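Local structure of soluble lytic transglycosylase B3 (Pseudomonas aeruginosa, 5ANZ) at residues A[106-111]-A[144-149]; A[137-142]-A[338-343]; A[245-250]-A[321-326]; A[251-256]-A[314-319]; A[268-273]-A[300-305]. The protein probably cleaves the glycan strands of peptidoglycan as a lytic transglycosylase and carries a bound calcium ion. All blocks are in the same frame, centred on the assembly; numbering follows the deposited sequence.

The five contacts run from a helical region to a small antiparallel sheet. Contact 2 is buried and wholly apolar between its side chains, crossing helices 134-145 and 330-343; contact 1 adjoins it, sharing helix 134-145, but is partly exposed and mixes a phenol bond with a weak guanidinium one. Contact 3, also buried, sets a loop on helix 318-324 and includes Y326 of the N-acetylglucosamine site. That helix begins in contact 4, whose backbone ladder pairs strands 254-258 and 313-316. Contact 5 lies on strand 300-304, next to 313-316 in the sheet; it is partly exposed, and a serine and a water do much of the joining there.

Contact 1. Residues A[106-111]-A[144-149]; sequences PLRVRQ and ESNYGS
The hydroxyl of Y147 donates to the backbone O of R108, OH to O 2.8 Å, coming from above the carbonyl plane rather than within it. The carbonyl lies at the edge of the phenol ring, and R108 CG touches the same hydroxyl oxygen at 3.4 Å. Q111 lays its CB against ring atom CE2 of Y147 at 3.7 Å. Because R108 CG stands anti to the backbone N (chi1 -178°) and the chain bends at chi3, NE comes to N146, where it makes a weak bond of 3.3 Å to OD1; guanidinium and amide planes are 65° apart. N146, where the chain leaves helical backbone angles, has positive phi and opens a type I' turn, across which its ND2 donates to S149 OG at 2.9 Å. R108 NH1 is held by A103 O, and Y147 also touches F343. The phenol therefore ties the turn after one helix to the backbone of helix 106-118, whereas the arginine adds a looser grip whose charge would probably polarise the N146 amide.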
# COMPACT_ATOMS: atom_id res chain seq x y z
N PRO A 106 -12.71 6.73 -13.85
CA PRO A 106 -12.43 6.67 -15.29
C PRO A 106 -11.34 7.67 -15.71
O PRO A 106 -10.62 7.43 -16.66
CB PRO A 106 -13.78 7.03 -15.94
CG PRO A 106 -14.79 6.62 -14.92
CD PRO A 106 -14.15 6.87 -13.58
N LEU A 107 -11.24 8.79 -15.02
CA LEU A 107 -10.20 9.75 -15.36
C LEU A 107 -8.80 9.16 -15.10
O LEU A 107 -7.88 9.39 -15.90
CB LEU A 107 -10.41 11.05 -14.58
CG LEU A 107 -11.76 11.69 -14.91
CD1 LEU A 107 -12.12 12.79 -13.90
CD2 LEU A 107 -11.77 12.24 -16.34
N ARG A 108 -8.64 8.39 -14.03
CA ARG A 108 -7.34 7.78 -13.76
C ARG A 108 -7.08 6.64 -14.73
O ARG A 108 -5.94 6.42 -15.16
CB ARG A 108 -7.24 7.27 -12.31
CG ARG A 108 -5.85 6.66 -12.00
CD ARG A 108 -5.56 6.47 -10.50
NE ARG A 108 -5.46 7.76 -9.81
CZ ARG A 108 -6.43 8.31 -9.08
NH1 ARG A 108 -7.59 7.69 -8.93
NH2 ARG A 108 -6.24 9.50 -8.51
N VAL A 109 -8.12 5.89 -15.08
CA VAL A 109 -7.95 4.81 -16.05
C VAL A 109 -7.49 5.39 -17.38
O VAL A 109 -6.51 4.93 -17.98
CB VAL A 109 -9.26 4.02 -16.28
CG1 VAL A 109 -9.10 2.97 -17.38
CG2 VAL A 109 -9.75 3.40 -14.97
N ARG A 110 -8.19 6.42 -17.87
CA ARG A 110 -7.81 6.94 -19.17
C ARG A 110 -6.44 7.60 -19.13
O ARG A 110 -5.70 7.51 -20.11
CB ARG A 110 -8.86 7.92 -19.70
CG ARG A 110 -8.97 9.22 -18.98
CD ARG A 110 -10.05 10.07 -19.66
NE ARG A 110 -9.97 11.46 -19.26
CZ ARG A 110 -10.71 12.43 -19.77
NH1 ARG A 110 -11.59 12.16 -20.73
NH2 ARG A 110 -10.57 13.67 -19.34
N GLN A 111 -6.06 8.22 -18.01
CA GLN A 111 -4.73 8.85 -17.94
C GLN A 111 -3.65 7.76 -18.01
O GLN A 111 -2.61 7.96 -18.65
CB GLN A 111 -4.54 9.69 -16.68
CG GLN A 111 -5.18 11.06 -16.69
CD GLN A 111 -4.97 11.81 -15.38
OE1 GLN A 111 -4.76 11.21 -14.32
NE2 GLN A 111 -5.03 13.14 -15.44
N GLU A 144 0.35 5.66 -6.78
CA GLU A 144 1.32 6.30 -5.88
C GLU A 144 1.37 7.80 -6.03
O GLU A 144 1.44 8.51 -5.02
CB GLU A 144 2.72 5.71 -6.10
CG GLU A 144 2.82 4.28 -5.57
CD GLU A 144 2.66 4.22 -4.07
OE1 GLU A 144 3.09 5.18 -3.39
OE2 GLU A 144 2.09 3.23 -3.55
N SER A 145 1.35 8.31 -7.27
CA SER A 145 1.50 9.76 -7.47
C SER A 145 0.66 10.31 -8.61
O SER A 145 0.95 11.38 -9.13
CB SER A 145 2.97 10.09 -7.73
OG SER A 145 3.40 9.59 -8.98
N ASN A 146 -0.39 9.58 -9.02
CA ASN A 146 -1.16 9.99 -10.18
C ASN A 146 -0.27 10.21 -11.41
O ASN A 146 -0.38 11.22 -12.10
CB ASN A 146 -1.95 11.26 -9.88
CG ASN A 146 -3.19 11.38 -10.73
OD1 ASN A 146 -3.82 10.38 -11.07
ND2 ASN A 146 -3.53 12.60 -11.12
N TYR A 147 0.62 9.26 -11.66
CA TYR A 147 1.52 9.27 -12.81
C TYR A 147 2.45 10.49 -12.76
O TYR A 147 2.78 11.07 -13.80
CB TYR A 147 0.73 9.24 -14.12
CG TYR A 147 -0.40 8.23 -14.11
CD1 TYR A 147 -0.16 6.87 -14.22
CD2 TYR A 147 -1.73 8.65 -14.05
CE1 TYR A 147 -1.18 5.95 -14.24
CE2 TYR A 147 -2.77 7.73 -14.06
CZ TYR A 147 -2.49 6.38 -14.16
OH TYR A 147 -3.53 5.49 -14.17
N GLY A 148 2.84 10.86 -11.54
CA GLY A 148 3.77 11.95 -11.33
C GLY A 148 3.18 13.33 -11.10
O GLY A 148 3.92 14.30 -10.93
N SER A 149 1.85 13.46 -11.10
CA SER A 149 1.26 14.78 -10.92
C SER A 149 1.02 15.14 -9.44
O SER A 149 0.77 16.30 -9.12
CB SER A 149 -0.05 14.88 -11.69
OG SER A 149 -1.07 14.15 -11.04

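Contact 2. Residues A[137-142]-A[338-343]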
# COMPACT_ATOMS: atom_id res chain seq x y z
N VAL A 137 3.17 -1.85 -13.59
CA VAL A 137 4.06 -0.70 -13.34
C VAL A 137 3.27 0.61 -13.44
O VAL A 137 3.35 1.47 -12.56
CB VAL A 137 5.23 -0.68 -14.33
CG1 VAL A 137 6.09 0.58 -14.13
CG2 VAL A 137 6.11 -1.91 -14.13
N VAL A 138 2.49 0.76 -14.51
CA VAL A 138 1.74 1.99 -14.68
C VAL A 138 0.62 2.11 -13.64
O VAL A 138 0.33 3.20 -13.17
CB VAL A 138 1.18 2.10 -16.12
CG1 VAL A 138 0.18 3.26 -16.25
CG2 VAL A 138 2.36 2.32 -17.11
N ALA A 139 0.01 0.99 -13.23
CA ALA A 139 -1.02 1.08 -12.21
C ALA A 139 -0.43 1.56 -10.88
O ALA A 139 -1.05 2.35 -10.18
CB ALA A 139 -1.73 -0.27 -12.03
N ILE A 140 0.75 1.06 -10.53
CA ILE A 140 1.39 1.49 -9.28
C ILE A 140 1.68 3.00 -9.36
O ILE A 140 1.45 3.75 -8.40
CB ILE A 140 2.69 0.70 -9.02
CG1 ILE A 140 2.40 -0.77 -8.67
CG2 ILE A 140 3.53 1.38 -7.90
CD1 ILE A 140 2.00 -1.07 -7.22
N TRP A 141 2.20 3.42 -10.51
CA TRP A 141 2.53 4.81 -10.75
C TRP A 141 1.27 5.68 -10.58
O TRP A 141 1.31 6.75 -9.99
CB TRP A 141 3.08 4.94 -12.17
CG TRP A 141 3.74 6.22 -12.56
CD1 TRP A 141 4.35 7.16 -11.75
CD2 TRP A 141 3.91 6.68 -13.90
NE1 TRP A 141 4.88 8.16 -12.54
CE2 TRP A 141 4.62 7.89 -13.86
CE3 TRP A 141 3.53 6.16 -15.15
CZ2 TRP A 141 4.95 8.60 -15.01
CZ3 TRP A 141 3.88 6.85 -16.29
CH2 TRP A 141 4.57 8.06 -16.22
N GLY A 142 0.15 5.22 -11.11
CA GLY A 142 -1.11 5.92 -10.93
C GLY A 142 -1.54 6.00 -9.48
O GLY A 142 -1.98 7.05 -9.01
N LEU A 338 -6.97 -4.10 -9.96
CA LEU A 338 -8.13 -3.70 -10.77
C LEU A 338 -7.82 -2.53 -11.71
O LEU A 338 -8.36 -2.46 -12.82
CB LEU A 338 -9.32 -3.33 -9.88
CG LEU A 338 -9.93 -4.49 -9.07
CD1 LEU A 338 -10.90 -3.94 -8.04
CD2 LEU A 338 -10.62 -5.51 -10.00
N LEU A 339 -6.97 -1.61 -11.29
CA LEU A 339 -6.58 -0.52 -12.18
C LEU A 339 -5.78 -1.07 -13.37
O LEU A 339 -6.01 -0.70 -14.52
CB LEU A 339 -5.75 0.53 -11.43
CG LEU A 339 -5.30 1.72 -12.27
CD1 LEU A 339 -6.48 2.46 -12.93
CD2 LEU A 339 -4.51 2.67 -11.38
N ALA A 340 -4.82 -1.95 -13.09
CA ALA A 340 -4.05 -2.57 -14.16
C ALA A 340 -4.98 -3.29 -15.12
O ALA A 340 -4.87 -3.15 -16.33
CB ALA A 340 -3.02 -3.53 -13.60
N ASP A 341 -5.94 -4.04 -14.56
CA ASP A 341 -6.93 -4.72 -15.42
C ASP A 341 -7.77 -3.73 -16.25
O ASP A 341 -8.12 -3.99 -17.40
CB ASP A 341 -7.89 -5.55 -14.57
CG ASP A 341 -7.23 -6.77 -13.93
OD1 ASP A 341 -6.06 -7.07 -14.25
OD2 ASP A 341 -7.93 -7.44 -13.12
N SER A 342 -8.11 -2.61 -15.64
CA SER A 342 -8.95 -1.61 -16.30
C SER A 342 -8.32 -1.03 -17.56
O SER A 342 -9.01 -0.63 -18.49
CB SER A 342 -9.26 -0.46 -15.34
OG SER A 342 -10.00 -0.89 -14.21
N PHE A 343 -6.99 -0.97 -17.61
CA PHE A 343 -6.36 -0.42 -18.80
C PHE A 343 -6.71 -1.21 -20.05
O PHE A 343 -6.74 -0.66 -21.14
CB PHE A 343 -4.83 -0.37 -18.64
CG PHE A 343 -4.35 0.49 -17.50
CD1 PHE A 343 -5.01 1.66 -17.14
CD2 PHE A 343 -3.19 0.14 -16.80
CE1 PHE A 343 -4.55 2.44 -16.08
CE2 PHE A 343 -2.71 0.91 -15.73
CZ PHE A 343 -3.37 2.07 -15.38
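Helices 137-142 and 338-343 approach to 8.5 Å between axes, their directions 121° apart, with the CA atoms of A139 and A340 5.1 Å from each other. The small residues meet here: A139 CB lies 3.8 Å from A340 CB and also touches L339, whose CD2 reaches the carbonyl O of A139 at 3.7 Å. L339 CG is anti to its own backbone N (chi1 -180°), which turns the isobutyl branch toward that carbonyl. Such alanine-to-alanine packing lets two helices of the lysozyme-like transglycosylase domain come close, with larger side chains flanking the crossing. F343 is one of these. Its CE2 faces the backbone N of A139 at the ring edge, 3.7 Å away, and contacts V138 CG1 at 3.8 Å; within its own helix, L339 O stands over the centre of one ring face. L116 of helix 106-118 packs on both V138 and F343, and Y147 of contact 1 touches the same two residues.

Contact 3. Residues A[245-250]-A[321-326]; sequences SGWIAG and RAILKY
The indole of W247 presents its edge to helix 318-324: I323 CG1 lies in the ring plane, 3.9 Å from CZ3, and A322 CB is near that plane, 4.1 Å from CE3. W247 and I323 run side by side, pointing the same way. A322 CB also presses on the carbonyl O of S245 at 3.4 Å. That oxygen receives K325 NZ at 3.2 Å, from a position tilted 29° out of the carbonyl plane. The lysine arrives by a bend at its last torsion (chi4 80°), after CD has passed tightly against S245 CB at 3.5 Å. A water donates to both S245 OG and A322 O, bridging the two segments, while S245 OG is also bonded to Y241 O. G246 forms the Schellman motif that ends helix 231-244, with a positive phi suited to glycine. D133 OD2 holds W247 NE1, and the indole also touches A136. The indole thus lies between helices 134-145 and 318-324, with Y326 of the N-acetylglucosamine site following the latter helix.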
# COMPACT_ATOMS: atom_id res chain seq x y z
N SER A 245 10.19 -7.88 -5.22
CA SER A 245 9.08 -8.27 -4.36
C SER A 245 8.38 -9.53 -4.82
O SER A 245 7.42 -9.97 -4.19
CB SER A 245 8.04 -7.13 -4.27
OG SER A 245 8.60 -5.96 -3.67
N GLY A 246 8.85 -10.11 -5.93
CA GLY A 246 8.43 -11.44 -6.36
C GLY A 246 7.53 -11.51 -7.60
O GLY A 246 7.00 -12.58 -7.92
N TRP A 247 7.37 -10.40 -8.31
CA TRP A 247 6.54 -10.40 -9.51
C TRP A 247 6.87 -11.49 -10.51
O TRP A 247 8.04 -11.67 -10.90
CB TRP A 247 6.65 -9.05 -10.25
CG TRP A 247 5.50 -8.86 -11.21
CD1 TRP A 247 5.48 -9.15 -12.56
CD2 TRP A 247 4.21 -8.36 -10.88
NE1 TRP A 247 4.24 -8.84 -13.08
CE2 TRP A 247 3.44 -8.36 -12.07
CE3 TRP A 247 3.61 -7.92 -9.70
CZ2 TRP A 247 2.12 -7.94 -12.10
CZ3 TRP A 247 2.30 -7.49 -9.73
CH2 TRP A 247 1.56 -7.51 -10.93
N ILE A 248 5.84 -12.21 -10.93
CA ILE A 248 5.97 -13.16 -12.02
C ILE A 248 5.25 -12.61 -13.24
O ILE A 248 4.03 -12.47 -13.22
CB ILE A 248 5.39 -14.52 -11.66
CG1 ILE A 248 6.09 -15.08 -10.42
CG2 ILE A 248 5.49 -15.46 -12.84
CD1 ILE A 248 5.27 -16.12 -9.67
N ALA A 249 6.00 -12.29 -14.28
CA ALA A 249 5.44 -11.68 -15.48
C ALA A 249 4.31 -12.51 -16.07
O ALA A 249 4.45 -13.73 -16.29
CB ALA A 249 6.53 -11.48 -16.52
N GLY A 250 3.19 -11.85 -16.35
CA GLY A 250 2.09 -12.48 -17.05
C GLY A 250 1.15 -13.23 -16.14
O GLY A 250 0.10 -13.67 -16.60
N ARG A 321 0.67 -10.49 -3.44
CA ARG A 321 1.61 -10.36 -2.34
C ARG A 321 2.75 -9.40 -2.68
O ARG A 321 3.25 -8.69 -1.81
CB ARG A 321 2.16 -11.74 -1.94
CG ARG A 321 1.08 -12.72 -1.51
CD ARG A 321 1.67 -14.09 -1.17
NE ARG A 321 2.55 -14.03 -0.01
CZ ARG A 321 3.38 -15.01 0.37
NH1 ARG A 321 3.47 -16.13 -0.33
NH2 ARG A 321 4.14 -14.85 1.45
N ALA A 322 3.18 -9.40 -3.94
CA ALA A 322 4.23 -8.48 -4.37
C ALA A 322 3.78 -7.02 -4.24
O ALA A 322 4.54 -6.15 -3.80
CB ALA A 322 4.65 -8.77 -5.82
N ILE A 323 2.55 -6.75 -4.64
CA ILE A 323 2.02 -5.41 -4.54
C ILE A 323 1.94 -4.98 -3.08
O ILE A 323 2.18 -3.83 -2.74
CB ILE A 323 0.64 -5.32 -5.20
CG1 ILE A 323 0.77 -5.66 -6.69
CG2 ILE A 323 0.04 -3.93 -4.96
CD1 ILE A 323 -0.57 -6.01 -7.34
N LEU A 324 1.63 -5.92 -2.19
CA LEU A 324 1.53 -5.58 -0.76
C LEU A 324 2.85 -5.10 -0.18
O LEU A 324 2.88 -4.40 0.84
CB LEU A 324 1.01 -6.79 0.02
CG LEU A 324 -0.46 -7.12 -0.15
CD1 LEU A 324 -0.75 -8.44 0.55
CD2 LEU A 324 -1.31 -6.03 0.45
N LYS A 325 3.95 -5.47 -0.82
CA LYS A 325 5.25 -5.04 -0.33
C LYS A 325 5.46 -3.56 -0.67
O LYS A 325 6.31 -2.88 -0.09
CB LYS A 325 6.37 -5.91 -0.91
CG LYS A 325 6.28 -7.37 -0.50
CD LYS A 325 7.50 -8.14 -0.97
CE LYS A 325 7.55 -9.54 -0.37
NZ LYS A 325 6.67 -10.50 -1.09
N TYR A 326 4.66 -3.05 -1.60
CA TYR A 326 4.74 -1.65 -2.01
C TYR A 326 3.93 -0.81 -1.02
O TYR A 326 4.37 0.26 -0.57
CB TYR A 326 4.24 -1.46 -3.47
CG TYR A 326 4.92 -0.35 -4.23
CD1 TYR A 326 4.71 0.97 -3.88
CD2 TYR A 326 5.79 -0.61 -5.29
CE1 TYR A 326 5.35 1.99 -4.54
CE2 TYR A 326 6.44 0.42 -5.97
CZ TYR A 326 6.21 1.72 -5.59
OH TYR A 326 6.82 2.76 -6.25
O HOH W 1 6.30 -4.24 -4.61

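Contact 4. Residues A[251-256]-A[314-319]; sequences QPWGFE and FLVLHN
F255 and L315 form the hydrogen-bonded pair of an antiparallel ladder, F255 N to L315 O at 3.0 Å and L315 N to F255 O at 2.9 Å, both nearly along the C=O axis. Non-hydrogen-bonded pairs follow on either side, G254 with V316 and E256 with F314. At G254 the strands come close, CA to L315 O 3.1 Å, as the absence of a side chain allows. L317 N extends the ladder with a straight bond of 2.8 Å to W253 O. Side chains divide between the faces. On one, F255 rests against L315 CB and L317 CD1; on the other, F314 lays CE2 against E256 CB at 3.8 Å and meets the edge of the W253 indole. W253 CG sits between its backbone N and carbonyl carbon (chi1 57°), turning the indole beneath its own strand, where L334 and L338 of helix 330-343 pack on it.

Beyond the strands, N319 ND2 donates to Q251 O at 2.9 Å from above the carbonyl plane, and N319 OD1 accepts from I248 N. A water donates to Q251 OE1 and P252 O and accepts from N319 N. The first turn of helix 318-324 is thereby bonded to the approach to strand 254-258 through an amide and a water, while the strands themselves are joined by backbone bonds between largely apolar faces.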
# COMPACT_ATOMS: atom_id res chain seq x y z
N GLN A 251 1.50 -13.40 -14.87
CA GLN A 251 0.61 -14.11 -13.95
C GLN A 251 -0.40 -13.12 -13.39
O GLN A 251 -0.05 -11.99 -13.07
CB GLN A 251 1.43 -14.78 -12.82
CG GLN A 251 0.70 -15.93 -12.15
CD GLN A 251 1.57 -16.63 -11.12
OE1 GLN A 251 1.56 -16.28 -9.94
NE2 GLN A 251 2.34 -17.63 -11.57
N PRO A 252 -1.67 -13.52 -13.28
CA PRO A 252 -2.64 -12.57 -12.71
C PRO A 252 -2.37 -12.28 -11.23
O PRO A 252 -1.91 -13.17 -10.50
CB PRO A 252 -4.00 -13.27 -12.90
CG PRO A 252 -3.69 -14.71 -13.16
CD PRO A 252 -2.30 -14.76 -13.77
N TRP A 253 -2.66 -11.06 -10.80
CA TRP A 253 -2.59 -10.73 -9.38
C TRP A 253 -3.67 -11.51 -8.62
O TRP A 253 -3.52 -11.83 -7.43
CB TRP A 253 -2.77 -9.23 -9.16
CG TRP A 253 -4.04 -8.71 -9.74
CD1 TRP A 253 -4.22 -8.17 -10.99
CD2 TRP A 253 -5.32 -8.71 -9.10
NE1 TRP A 253 -5.54 -7.81 -11.16
CE2 TRP A 253 -6.24 -8.14 -10.02
CE3 TRP A 253 -5.79 -9.12 -7.85
CZ2 TRP A 253 -7.58 -7.98 -9.72
CZ3 TRP A 253 -7.12 -8.96 -7.55
CH2 TRP A 253 -8.01 -8.39 -8.48
N GLY A 254 -4.75 -11.81 -9.32
CA GLY A 254 -5.88 -12.45 -8.70
C GLY A 254 -7.09 -12.19 -9.55
O GLY A 254 -7.00 -11.61 -10.64
N PHE A 255 -8.23 -12.64 -9.07
CA PHE A 255 -9.45 -12.47 -9.85
C PHE A 255 -10.67 -12.68 -8.97
O PHE A 255 -10.60 -13.34 -7.92
CB PHE A 255 -9.48 -13.44 -11.04
CG PHE A 255 -9.03 -14.84 -10.70
CD1 PHE A 255 -9.92 -15.76 -10.17
CD2 PHE A 255 -7.72 -15.23 -10.90
CE1 PHE A 255 -9.51 -17.04 -9.86
CE2 PHE A 255 -7.30 -16.51 -10.59
CZ PHE A 255 -8.20 -17.41 -10.06
N GLU A 256 -11.80 -12.14 -9.40
CA GLU A 256 -13.04 -12.33 -8.66
C GLU A 256 -13.56 -13.74 -8.79
O GLU A 256 -13.42 -14.37 -9.84
CB GLU A 256 -14.09 -11.33 -9.16
CG GLU A 256 -15.34 -11.35 -8.31
CD GLU A 256 -16.35 -10.31 -8.74
OE1 GLU A 256 -16.13 -9.66 -9.79
OE2 GLU A 256 -17.36 -10.15 -8.01
N PHE A 314 -12.49 -12.52 -3.86
CA PHE A 314 -11.38 -12.62 -4.81
C PHE A 314 -10.43 -13.72 -4.37
O PHE A 314 -10.20 -13.88 -3.18
CB PHE A 314 -10.62 -11.29 -4.89
CG PHE A 314 -11.47 -10.15 -5.35
CD1 PHE A 314 -12.21 -9.41 -4.44
CD2 PHE A 314 -11.52 -9.80 -6.68
CE1 PHE A 314 -13.00 -8.35 -4.86
CE2 PHE A 314 -12.31 -8.73 -7.10
CZ PHE A 314 -13.05 -8.01 -6.19
N LEU A 315 -9.85 -14.45 -5.32
CA LEU A 315 -8.68 -15.26 -5.00
C LEU A 315 -7.48 -14.42 -5.38
O LEU A 315 -7.43 -13.91 -6.49
CB LEU A 315 -8.66 -16.59 -5.75
CG LEU A 315 -9.65 -17.61 -5.21
CD1 LEU A 315 -9.58 -18.89 -6.02
CD2 LEU A 315 -9.34 -17.88 -3.74
N VAL A 316 -6.51 -14.28 -4.48
CA VAL A 316 -5.35 -13.46 -4.79
C VAL A 316 -4.08 -14.29 -4.76
O VAL A 316 -3.90 -15.16 -3.90
CB VAL A 316 -5.24 -12.24 -3.87
CG1 VAL A 316 -6.47 -11.34 -4.05
CG2 VAL A 316 -5.10 -12.65 -2.40
N LEU A 317 -3.24 -14.05 -5.75
CA LEU A 317 -2.09 -14.90 -6.01
C LEU A 317 -0.82 -14.19 -5.60
O LEU A 317 -0.84 -13.14 -4.98
CB LEU A 317 -2.03 -15.29 -7.49
CG LEU A 317 -2.92 -16.46 -7.93
CD1 LEU A 317 -4.37 -16.09 -7.80
CD2 LEU A 317 -2.59 -16.89 -9.37
N HIS A 318 0.30 -14.81 -5.96
CA HIS A 318 1.61 -14.32 -5.55
C HIS A 318 1.84 -12.86 -5.92
O HIS A 318 2.41 -12.11 -5.13
CB HIS A 318 2.70 -15.20 -6.17
CG HIS A 318 4.05 -15.01 -5.56
ND1 HIS A 318 4.30 -15.26 -4.23
CD2 HIS A 318 5.22 -14.59 -6.10
CE1 HIS A 318 5.58 -15.01 -3.97
NE2 HIS A 318 6.15 -14.59 -5.09
N ASN A 319 1.39 -12.45 -7.11
CA ASN A 319 1.65 -11.07 -7.53
C ASN A 319 0.90 -10.06 -6.68
O ASN A 319 1.33 -8.91 -6.53
CB ASN A 319 1.33 -10.88 -9.02
CG ASN A 319 2.41 -11.45 -9.94
OD1 ASN A 319 3.49 -11.82 -9.49
ND2 ASN A 319 2.12 -11.51 -11.23
O HOH W 2 0.47 -13.98 -9.30

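Contact 5. Residues A[268-273]-A[300-305]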
# COMPACT_ATOMS: atom_id res chain seq x y z
N ALA A 268 -10.71 -16.99 4.83
CA ALA A 268 -10.36 -15.71 4.22
C ALA A 268 -9.27 -15.00 5.01
O ALA A 268 -9.55 -14.09 5.80
CB ALA A 268 -11.60 -14.84 4.10
N GLU A 269 -8.03 -15.42 4.81
CA GLU A 269 -6.87 -14.87 5.50
C GLU A 269 -5.67 -14.98 4.58
O GLU A 269 -5.44 -16.03 3.99
CB GLU A 269 -6.58 -15.64 6.80
CG GLU A 269 -7.49 -15.32 7.97
CD GLU A 269 -7.20 -13.97 8.60
OE1 GLU A 269 -6.04 -13.51 8.53
OE2 GLU A 269 -8.14 -13.37 9.16
N LEU A 270 -4.88 -13.91 4.47
CA LEU A 270 -3.76 -13.92 3.54
C LEU A 270 -2.71 -14.95 3.93
O LEU A 270 -1.93 -15.40 3.08
CB LEU A 270 -3.12 -12.52 3.45
CG LEU A 270 -3.84 -11.51 2.55
CD1 LEU A 270 -4.27 -12.17 1.25
CD2 LEU A 270 -5.03 -10.88 3.25
N THR A 271 -2.68 -15.34 5.20
CA THR A 271 -1.76 -16.36 5.69
C THR A 271 -2.23 -17.77 5.35
O THR A 271 -1.48 -18.74 5.54
CB THR A 271 -1.60 -16.29 7.22
OG1 THR A 271 -2.89 -16.38 7.83
CG2 THR A 271 -0.93 -14.98 7.62
N ILE A 272 -3.47 -17.89 4.89
CA ILE A 272 -3.98 -19.17 4.43
C ILE A 272 -3.85 -19.20 2.91
O ILE A 272 -4.46 -18.39 2.21
CB ILE A 272 -5.45 -19.41 4.85
CG1 ILE A 272 -5.57 -19.44 6.38
CG2 ILE A 272 -5.98 -20.71 4.24
CD1 ILE A 272 -6.97 -19.77 6.87
N ARG A 273 -3.02 -20.10 2.40
CA ARG A 273 -2.85 -20.24 0.96
C ARG A 273 -3.10 -21.67 0.52
O ARG A 273 -2.73 -22.63 1.20
CB ARG A 273 -1.45 -19.78 0.55
CG ARG A 273 -1.23 -18.29 0.79
CD ARG A 273 0.05 -17.79 0.13
NE ARG A 273 1.24 -18.22 0.83
CZ ARG A 273 1.77 -17.57 1.86
NH1 ARG A 273 1.19 -16.46 2.31
NH2 ARG A 273 2.87 -18.02 2.45
N GLN A 300 -0.54 -21.04 -5.67
CA GLN A 300 -1.06 -20.78 -4.33
C GLN A 300 -1.87 -19.50 -4.31
O GLN A 300 -1.46 -18.48 -4.85
CB GLN A 300 0.08 -20.69 -3.32
CG GLN A 300 0.85 -21.99 -3.14
CD GLN A 300 0.05 -23.04 -2.41
OE1 GLN A 300 -0.77 -22.72 -1.55
NE2 GLN A 300 0.28 -24.30 -2.74
N ALA A 301 -3.04 -19.55 -3.68
CA ALA A 301 -3.87 -18.36 -3.60
C ALA A 301 -4.56 -18.24 -2.25
O ALA A 301 -4.78 -19.24 -1.57
CB ALA A 301 -4.91 -18.37 -4.73
N SER A 302 -4.91 -17.02 -1.88
CA SER A 302 -5.67 -16.72 -0.67
C SER A 302 -7.01 -16.10 -1.04
O SER A 302 -7.12 -15.48 -2.10
CB SER A 302 -4.91 -15.75 0.25
OG SER A 302 -3.66 -16.30 0.64
N LEU A 303 -7.99 -16.28 -0.16
CA LEU A 303 -9.32 -15.70 -0.35
C LEU A 303 -9.44 -14.33 0.32
O LEU A 303 -9.20 -14.19 1.52
CB LEU A 303 -10.39 -16.64 0.20
CG LEU A 303 -11.80 -16.06 0.30
CD1 LEU A 303 -12.35 -15.78 -1.07
CD2 LEU A 303 -12.71 -17.04 1.05
N LEU A 304 -9.79 -13.32 -0.48
CA LEU A 304 -10.00 -11.97 0.02
C LEU A 304 -11.48 -11.56 -0.04
O LEU A 304 -12.12 -11.66 -1.09
CB LEU A 304 -9.15 -10.98 -0.78
CG LEU A 304 -9.19 -9.50 -0.45
CD1 LEU A 304 -8.52 -9.19 0.88
CD2 LEU A 304 -8.53 -8.73 -1.58
N LEU A 305 -12.02 -11.11 1.10
CA LEU A 305 -13.39 -10.62 1.18
C LEU A 305 -13.42 -9.19 1.72
O LEU A 305 -13.63 -8.99 2.91
CB LEU A 305 -14.24 -11.50 2.11
CG LEU A 305 -14.66 -12.91 1.71
CD1 LEU A 305 -15.29 -13.62 2.90
CD2 LEU A 305 -15.64 -12.85 0.55
O HOH W 3 -7.23 -17.76 2.13
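A268 lays its methyl group on L303, CB to CD2 3.9 Å, and touches L305 CD1 from the same carbon. The CA of A268 also sits 3.3 Å from L303 O in a CA-H...O contact. Further along, S302 points into the curve of the 268-273 loop. Its OG, placed beside the backbone N (chi1 -60°), lies 2.7 Å from I272 O and 3.1 Å from L270 O, with R273 CG against it at 3.1 Å. L270 turns CD1 back to S302 CB at 3.8 Å, although its CB leads off the strand.

The loop owes this shape to a type I turn from E269 to I272, closed by I272 N to E269 O. A water donates to I272 O and accepts from L303 N at 2.8 Å, linking loop and strand 300-304 by way of the solvent, since no direct backbone bond joins the two segments. Past the turn, R273 CA approaches A301 O at 3.3 Å, and A301 pairs through its backbone with K274, where strand 274-275 joins the sheet. On the outward side E269 makes salt bridges with R391 and R395, both from the region assigned as a putative peptidoglycan-binding domain, and A268 O accepts from R395. The contact thus pairs an inner side, where a serine hydroxyl lies close to backbone carbonyls and a water links a carbonyl to an amide N-H, with an outer side whose charge binds the loop to the C-terminal region.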